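PDB 6BAR: Rod shape determining protein RodA from Thermus thermophilus, which probably polymerises lipid-linked disaccharide-peptide units into the glycan strands of peptidoglycan during cell wall elongation, as a membrane-embedded SEDS-family glycosyltransferase. Local coordinates for residues L276-A288 with L300-V312. Residues are numbered along the deposited sequence; the frame is centred on the assembly and turned at random.
Sequences LYGLLLARLFALA and LSGFAGMLGFQVV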
ATOM      1  N   LEU A 276      11.408  -9.900  -7.664  1.00 90.72           N
ATOM      2  CA  LEU A 276       9.983  -9.816  -7.972  1.00 96.45           C
ATOM      3  C   LEU A 276       9.419  -8.458  -7.568  1.00 96.72           C
ATOM      4  O   LEU A 276       8.633  -7.853  -8.309  1.00 99.65           O
ATOM      5  CB  LEU A 276       9.225 -10.947  -7.277  1.00 86.63           C
ATOM      6  CG  LEU A 276       9.187 -12.299  -7.986  1.00 90.89           C
ATOM      7  CD1 LEU A 276       8.226 -13.235  -7.272  1.00 88.78           C
ATOM      8  CD2 LEU A 276       8.793 -12.138  -9.449  1.00 84.33           C
ATOM      9  N   TYR A 277       9.835  -7.948  -6.409  1.00 93.52           N
ATOM     10  CA  TYR A 277       9.375  -6.626  -5.990  1.00 89.24           C
ATOM     11  C   TYR A 277       9.968  -5.522  -6.855  1.00 86.17           C
ATOM     12  O   TYR A 277       9.300  -4.515  -7.120  1.00 84.85           O
ATOM     13  CB  TYR A 277       9.697  -6.399  -4.518  1.00 91.80           C
ATOM     14  CG  TYR A 277       8.663  -7.034  -3.636  1.00 99.29           C
ATOM     15  CD1 TYR A 277       7.416  -6.448  -3.473  1.00 96.52           C
ATOM     16  CD2 TYR A 277       8.911  -8.241  -3.004  1.00101.20           C
ATOM     17  CE1 TYR A 277       6.458  -7.034  -2.683  1.00 97.40           C
ATOM     18  CE2 TYR A 277       7.959  -8.834  -2.214  1.00 93.14           C
ATOM     19  CZ  TYR A 277       6.736  -8.227  -2.056  1.00 94.28           C
ATOM     20  OH  TYR A 277       5.784  -8.820  -1.263  1.00117.25           O
ATOM     21  N   GLY A 278      11.216  -5.690  -7.305  1.00 73.40           N
ATOM     22  CA  GLY A 278      11.814  -4.705  -8.192  1.00 82.12           C
ATOM     23  C   GLY A 278      11.114  -4.641  -9.535  1.00 97.96           C
ATOM     24  O   GLY A 278      10.857  -3.557 -10.062  1.00 77.26           O
ATOM     25  N   LEU A 279      10.774  -5.804 -10.093  1.00101.48           N
ATOM     26  CA  LEU A 279      10.012  -5.843 -11.336  1.00 85.25           C
ATOM     27  C   LEU A 279       8.617  -5.265 -11.152  1.00102.09           C
ATOM     28  O   LEU A 279       8.089  -4.610 -12.060  1.00120.52           O
ATOM     29  CB  LEU A 279       9.919  -7.270 -11.862  1.00 88.95           C
ATOM     30  CG  LEU A 279      11.250  -7.909 -12.231  1.00 90.42           C
ATOM     31  CD1 LEU A 279      11.028  -9.199 -13.005  1.00100.99           C
ATOM     32  CD2 LEU A 279      12.089  -6.932 -13.028  1.00 97.40           C
ATOM     33  N   LEU A 280       7.995  -5.500  -9.993  1.00103.64           N
ATOM     34  CA  LEU A 280       6.671  -4.930  -9.755  1.00 99.42           C
ATOM     35  C   LEU A 280       6.729  -3.405  -9.682  1.00 97.34           C
ATOM     36  O   LEU A 280       5.905  -2.713 -10.296  1.00107.07           O
ATOM     37  CB  LEU A 280       6.065  -5.517  -8.483  1.00 90.26           C
ATOM     38  CG  LEU A 280       4.656  -5.034  -8.157  1.00 76.46           C
ATOM     39  CD1 LEU A 280       3.653  -6.187  -8.114  1.00 76.26           C
ATOM     40  CD2 LEU A 280       4.672  -4.278  -6.840  1.00 93.34           C
ATOM     41  N   LEU A 281       7.701  -2.858  -8.946  1.00100.44           N
ATOM     42  CA  LEU A 281       7.839  -1.402  -8.894  1.00100.54           C
ATOM     43  C   LEU A 281       8.192  -0.831 -10.265  1.00 99.93           C
ATOM     44  O   LEU A 281       7.717   0.252 -10.636  1.00112.00           O
ATOM     45  CB  LEU A 281       8.881  -1.004  -7.845  1.00102.00           C
ATOM     46  CG  LEU A 281       8.650  -1.428  -6.385  1.00104.86           C
ATOM     47  CD1 LEU A 281       9.804  -0.967  -5.502  1.00102.96           C
ATOM     48  CD2 LEU A 281       7.315  -0.926  -5.831  1.00 99.30           C
ATOM     49  N   ALA A 282       8.999  -1.562 -11.045  1.00 97.42           N
ATOM     50  CA  ALA A 282       9.340  -1.122 -12.396  1.00 93.11           C
ATOM     51  C   ALA A 282       8.110  -1.070 -13.293  1.00101.01           C
ATOM     52  O   ALA A 282       7.913  -0.099 -14.026  1.00105.95           O
ATOM     53  CB  ALA A 282      10.397  -2.041 -13.008  1.00 92.91           C
ATOM     54  N   ARG A 283       7.278  -2.114 -13.264  1.00 98.60           N
ATOM     55  CA  ARG A 283       6.084  -2.108 -14.104  1.00 91.47           C
ATOM     56  C   ARG A 283       5.101  -1.036 -13.658  1.00 85.28           C
ATOM     57  O   ARG A 283       4.427  -0.427 -14.495  1.00104.81           O
ATOM     58  CB  ARG A 283       5.418  -3.483 -14.107  1.00104.56           C
ATOM     59  CG  ARG A 283       5.816  -4.369 -15.294  1.00118.62           C
ATOM     60  CD  ARG A 283       5.555  -3.686 -16.638  1.00108.01           C
ATOM     61  NE  ARG A 283       6.033  -4.474 -17.777  1.00116.19           N
ATOM     62  CZ  ARG A 283       5.271  -5.293 -18.500  1.00111.54           C
ATOM     63  NH1 ARG A 283       5.791  -5.966 -19.520  1.00112.81           N
ATOM     64  NH2 ARG A 283       3.989  -5.439 -18.205  1.00103.56           N
ATOM     65  N   LEU A 284       5.015  -0.773 -12.352  1.00 91.53           N
ATOM     66  CA  LEU A 284       4.151   0.308 -11.878  1.00 95.92           C
ATOM     67  C   LEU A 284       4.620   1.663 -12.402  1.00 93.03           C
ATOM     68  O   LEU A 284       3.825   2.445 -12.936  1.00 97.74           O
ATOM     69  CB  LEU A 284       4.094   0.316 -10.350  1.00 95.76           C
ATOM     70  CG  LEU A 284       3.214  -0.754  -9.702  1.00 78.89           C
ATOM     71  CD1 LEU A 284       3.338  -0.716  -8.192  1.00 86.35           C
ATOM     72  CD2 LEU A 284       1.766  -0.566 -10.128  1.00 84.95           C
ATOM     73  N   PHE A 285       5.914   1.960 -12.261  1.00 99.06           N
ATOM     74  CA  PHE A 285       6.415   3.237 -12.762  1.00104.79           C
ATOM     75  C   PHE A 285       6.422   3.301 -14.291  1.00101.95           C
ATOM     76  O   PHE A 285       6.389   4.401 -14.852  1.00 97.97           O
ATOM     77  CB  PHE A 285       7.809   3.511 -12.189  1.00104.98           C
ATOM     78  CG  PHE A 285       7.787   4.060 -10.782  1.00108.80           C
ATOM     79  CD1 PHE A 285       6.741   4.866 -10.356  1.00118.58           C
ATOM     80  CD2 PHE A 285       8.806   3.773  -9.888  1.00111.53           C
ATOM     81  CE1 PHE A 285       6.716   5.377  -9.064  1.00115.21           C
ATOM     82  CE2 PHE A 285       8.785   4.282  -8.596  1.00113.14           C
ATOM     83  CZ  PHE A 285       7.738   5.083  -8.184  1.00104.84           C
ATOM     84  N   ALA A 286       6.446   2.154 -14.975  1.00101.15           N
ATOM     85  CA  ALA A 286       6.317   2.145 -16.429  1.00 89.26           C
ATOM     86  C   ALA A 286       4.887   2.443 -16.852  1.00101.43           C
ATOM     87  O   ALA A 286       4.660   3.193 -17.806  1.00112.47           O
ATOM     88  CB  ALA A 286       6.768   0.797 -16.998  1.00 80.14           C
ATOM     89  N   LEU A 287       3.908   1.852 -16.163  1.00 93.60           N
ATOM     90  CA  LEU A 287       2.520   2.207 -16.416  1.00 86.17           C
ATOM     91  C   LEU A 287       2.255   3.661 -16.060  1.00 93.13           C
ATOM     92  O   LEU A 287       1.418   4.310 -16.698  1.00 97.00           O
ATOM     93  CB  LEU A 287       1.584   1.283 -15.637  1.00 77.75           C
ATOM     94  CG  LEU A 287       1.694  -0.214 -15.952  1.00 82.85           C
ATOM     95  CD1 LEU A 287       0.483  -0.949 -15.408  1.00 80.63           C
ATOM     96  CD2 LEU A 287       1.871  -0.473 -17.445  1.00 93.73           C
ATOM     97  N   ALA A 288       2.988   4.195 -15.078  1.00 98.75           N
ATOM     98  CA  ALA A 288       2.762   5.562 -14.611  1.00111.82           C
ATOM     99  C   ALA A 288       3.072   6.585 -15.701  1.00112.47           C
ATOM    100  O   ALA A 288       2.243   7.454 -16.006  1.00 93.55           O
ATOM    101  CB  ALA A 288       3.600   5.828 -13.361  1.00111.52           C
ATOM    102  N   LEU A 300      -0.673   6.655  -9.950  1.00 93.17           N
ATOM    103  CA  LEU A 300       0.133   5.447 -10.115  1.00 96.35           C
ATOM    104  C   LEU A 300       1.473   5.565  -9.398  1.00 90.43           C
ATOM    105  O   LEU A 300       1.919   4.612  -8.745  1.00 85.47           O
ATOM    106  CB  LEU A 300       0.355   5.156 -11.602  1.00 96.52           C
ATOM    107  CG  LEU A 300      -0.722   4.322 -12.304  1.00 86.35           C
ATOM    108  CD1 LEU A 300      -1.983   5.121 -12.527  1.00 73.46           C
ATOM    109  CD2 LEU A 300      -0.235   3.707 -13.610  1.00 79.72           C
ATOM    110  N   SER A 301       2.132   6.726  -9.505  1.00 95.71           N
ATOM    111  CA  SER A 301       3.444   6.866  -8.883  1.00 84.32           C
ATOM    112  C   SER A 301       3.340   6.903  -7.362  1.00 96.84           C
ATOM    113  O   SER A 301       4.196   6.339  -6.670  1.00102.90           O
ATOM    114  CB  SER A 301       4.157   8.112  -9.410  1.00 90.53           C
ATOM    115  OG  SER A 301       3.397   9.285  -9.181  1.00103.60           O
ATOM    116  N   GLY A 302       2.303   7.554  -6.825  1.00 92.54           N
ATOM    117  CA  GLY A 302       2.093   7.528  -5.384  1.00 73.11           C
ATOM    118  C   GLY A 302       1.870   6.120  -4.867  1.00 92.61           C
ATOM    119  O   GLY A 302       2.440   5.722  -3.842  1.00 84.05           O
ATOM    120  N   PHE A 303       1.059   5.339  -5.585  1.00 94.73           N
ATOM    121  CA  PHE A 303       0.820   3.955  -5.185  1.00 94.56           C
ATOM    122  C   PHE A 303       2.118   3.150  -5.174  1.00 77.83           C
ATOM    123  O   PHE A 303       2.430   2.455  -4.193  1.00 79.88           O
ATOM    124  CB  PHE A 303      -0.208   3.314  -6.119  1.00 74.68           C
ATOM    125  CG  PHE A 303      -0.789   2.035  -5.593  1.00 76.49           C
ATOM    126  CD1 PHE A 303      -1.926   2.052  -4.805  1.00 76.51           C
ATOM    127  CD2 PHE A 303      -0.201   0.816  -5.888  1.00 80.80           C
ATOM    128  CE1 PHE A 303      -2.465   0.875  -4.317  1.00 78.41           C
ATOM    129  CE2 PHE A 303      -0.738  -0.366  -5.408  1.00 75.96           C
ATOM    130  CZ  PHE A 303      -1.870  -0.337  -4.622  1.00 74.66           C
ATOM    131  N   ALA A 304       2.888   3.235  -6.265  1.00 89.13           N
ATOM    132  CA  ALA A 304       4.152   2.504  -6.340  1.00 84.22           C
ATOM    133  C   ALA A 304       5.109   2.938  -5.239  1.00 91.34           C
ATOM    134  O   ALA A 304       5.830   2.107  -4.671  1.00 99.31           O
ATOM    135  CB  ALA A 304       4.799   2.699  -7.711  1.00 87.88           C
ATOM    136  N   GLY A 305       5.134   4.237  -4.929  1.00 81.83           N
ATOM    137  CA  GLY A 305       5.972   4.708  -3.840  1.00 97.11           C
ATOM    138  C   GLY A 305       5.600   4.080  -2.513  1.00 87.65           C
ATOM    139  O   GLY A 305       6.455   3.559  -1.798  1.00 76.77           O
ATOM    140  N   MET A 306       4.314   4.122  -2.165  1.00 78.37           N
ATOM    141  CA  MET A 306       3.882   3.529  -0.904  1.00 73.29           C
ATOM    142  C   MET A 306       4.245   2.048  -0.831  1.00 80.10           C
ATOM    143  O   MET A 306       4.718   1.555   0.207  1.00 89.82           O
ATOM    144  CB  MET A 306       2.378   3.733  -0.732  1.00 79.26           C
ATOM    145  CG  MET A 306       1.993   5.179  -0.478  1.00 62.25           C
ATOM    146  SD  MET A 306       0.238   5.390  -0.128  1.00 76.18           S
ATOM    147  CE  MET A 306       0.246   7.044   0.553  1.00 65.87           C
ATOM    148  N   LEU A 307       4.043   1.322  -1.931  1.00 72.20           N
ATOM    149  CA  LEU A 307       4.335  -0.109  -1.931  1.00 83.97           C
ATOM    150  C   LEU A 307       5.828  -0.368  -1.722  1.00 94.33           C
ATOM    151  O   LEU A 307       6.231  -1.109  -0.805  1.00 99.28           O
ATOM    152  CB  LEU A 307       3.846  -0.721  -3.242  1.00 86.54           C
ATOM    153  CG  LEU A 307       3.401  -2.177  -3.227  1.00 92.46           C
ATOM    154  CD1 LEU A 307       2.432  -2.411  -4.364  1.00 87.58           C
ATOM    155  CD2 LEU A 307       4.603  -3.089  -3.361  1.00113.44           C
ATOM    156  N   GLY A 308       6.665   0.230  -2.578  1.00 93.59           N
ATOM    157  CA  GLY A 308       8.100   0.099  -2.406  1.00 83.95           C
ATOM    158  C   GLY A 308       8.575   0.526  -1.031  1.00 90.42           C
ATOM    159  O   GLY A 308       9.524  -0.051  -0.491  1.00 99.30           O
ATOM    160  N   PHE A 309       7.917   1.522  -0.434  1.00 83.20           N
ATOM    161  CA  PHE A 309       8.354   2.003   0.871  1.00 83.09           C
ATOM    162  C   PHE A 309       8.065   0.982   1.958  1.00 95.14           C
ATOM    163  O   PHE A 309       8.895   0.777   2.848  1.00102.61           O
ATOM    164  CB  PHE A 309       7.690   3.338   1.205  1.00 82.94           C
ATOM    165  CG  PHE A 309       8.174   3.951   2.490  1.00 81.40           C
ATOM    166  CD1 PHE A 309       9.366   4.654   2.530  1.00 90.59           C
ATOM    167  CD2 PHE A 309       7.436   3.829   3.655  1.00 80.76           C
ATOM    168  CE1 PHE A 309       9.814   5.225   3.713  1.00 82.39           C
ATOM    169  CE2 PHE A 309       7.879   4.398   4.841  1.00 85.39           C
ATOM    170  CZ  PHE A 309       9.069   5.095   4.868  1.00 83.98           C
ATOM    171  N   GLN A 310       6.897   0.331   1.914  1.00 91.59           N
ATOM    172  CA  GLN A 310       6.663  -0.749   2.872  1.00 80.08           C
ATOM    173  C   GLN A 310       7.698  -1.856   2.709  1.00 89.43           C
ATOM    174  O   GLN A 310       8.210  -2.398   3.705  1.00 97.90           O
ATOM    175  CB  GLN A 310       5.256  -1.315   2.720  1.00 74.64           C
ATOM    176  CG  GLN A 310       4.190  -0.305   3.041  1.00 81.52           C
ATOM    177  CD  GLN A 310       2.875  -0.950   3.400  1.00 95.24           C
ATOM    178  OE1 GLN A 310       1.813  -0.347   3.244  1.00114.82           O
ATOM    179  NE2 GLN A 310       2.934  -2.185   3.890  1.00 82.62           N
ATOM    180  N   VAL A 311       8.039  -2.193   1.462  1.00 95.57           N
ATOM    181  CA  VAL A 311       9.037  -3.243   1.241  1.00 95.46           C
ATOM    182  C   VAL A 311      10.383  -2.849   1.855  1.00 98.28           C
ATOM    183  O   VAL A 311      11.019  -3.634   2.577  1.00 98.71           O
ATOM    184  CB  VAL A 311       9.167  -3.563  -0.259  1.00 92.70           C
ATOM    185  CG1 VAL A 311      10.322  -4.519  -0.494  1.00 92.44           C
ATOM    186  CG2 VAL A 311       7.870  -4.156  -0.779  1.00 98.58           C
ATOM    187  N   VAL A 312      10.838  -1.622   1.588  1.00101.80           N
ATOM    188  CA  VAL A 312      12.150  -1.237   2.105  1.00108.14           C
ATOM    189  C   VAL A 312      12.116  -0.988   3.610  1.00101.81           C
ATOM    190  O   VAL A 312      13.163  -1.056   4.263  1.00107.65           O
ATOM    191  CB  VAL A 312      12.735  -0.018   1.363  1.00 94.07           C
ATOM    192  CG1 VAL A 312      12.963  -0.351  -0.110  1.00 89.39           C
ATOM    193  CG2 VAL A 312      11.857   1.209   1.529  1.00 89.63           C
TER
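The hydroxyl of Y277 is hydrogen-bonded to the carbonyl oxygen of P330, while the ring that carries it packs on V311, whose CG2 lies 3.6 Å from Y277 CD1. That bond leaves the pair; between 276-288 and 300-312 themselves the contact is apolar, and it illustrates how neighbouring helices predicted to span the membrane, joined by a short connection, pack antiparallel, here at 166° with the segment axes 8.8 Å apart at their closest. L307 is a knob in the hole formed by Y277, L280, L281 and L284; its CD2 meets L280 CD2 at 3.7 Å, the two side chains crossing at about a right angle. Small residues probably allow the close approach: A304 CB touches L284 CB at 3.6 Å and also lies over one face of F285, a CH-pi contact 3.9 Å from the ring centroid, while S301 CA sits at that ring's edge. G308, lacking a CB, leaves room for L281, whose chi1 of -59° directs the branched end there, CD2 lying 3.5 Å from G308 N. At the connected end, A288 CB rests 3.8 Å from L300 CB. Helix 13-30 flanks Y277 and L280, helix 336-354 covers L287, L300 and F303, and helix 153-170 packs on M306 and F309.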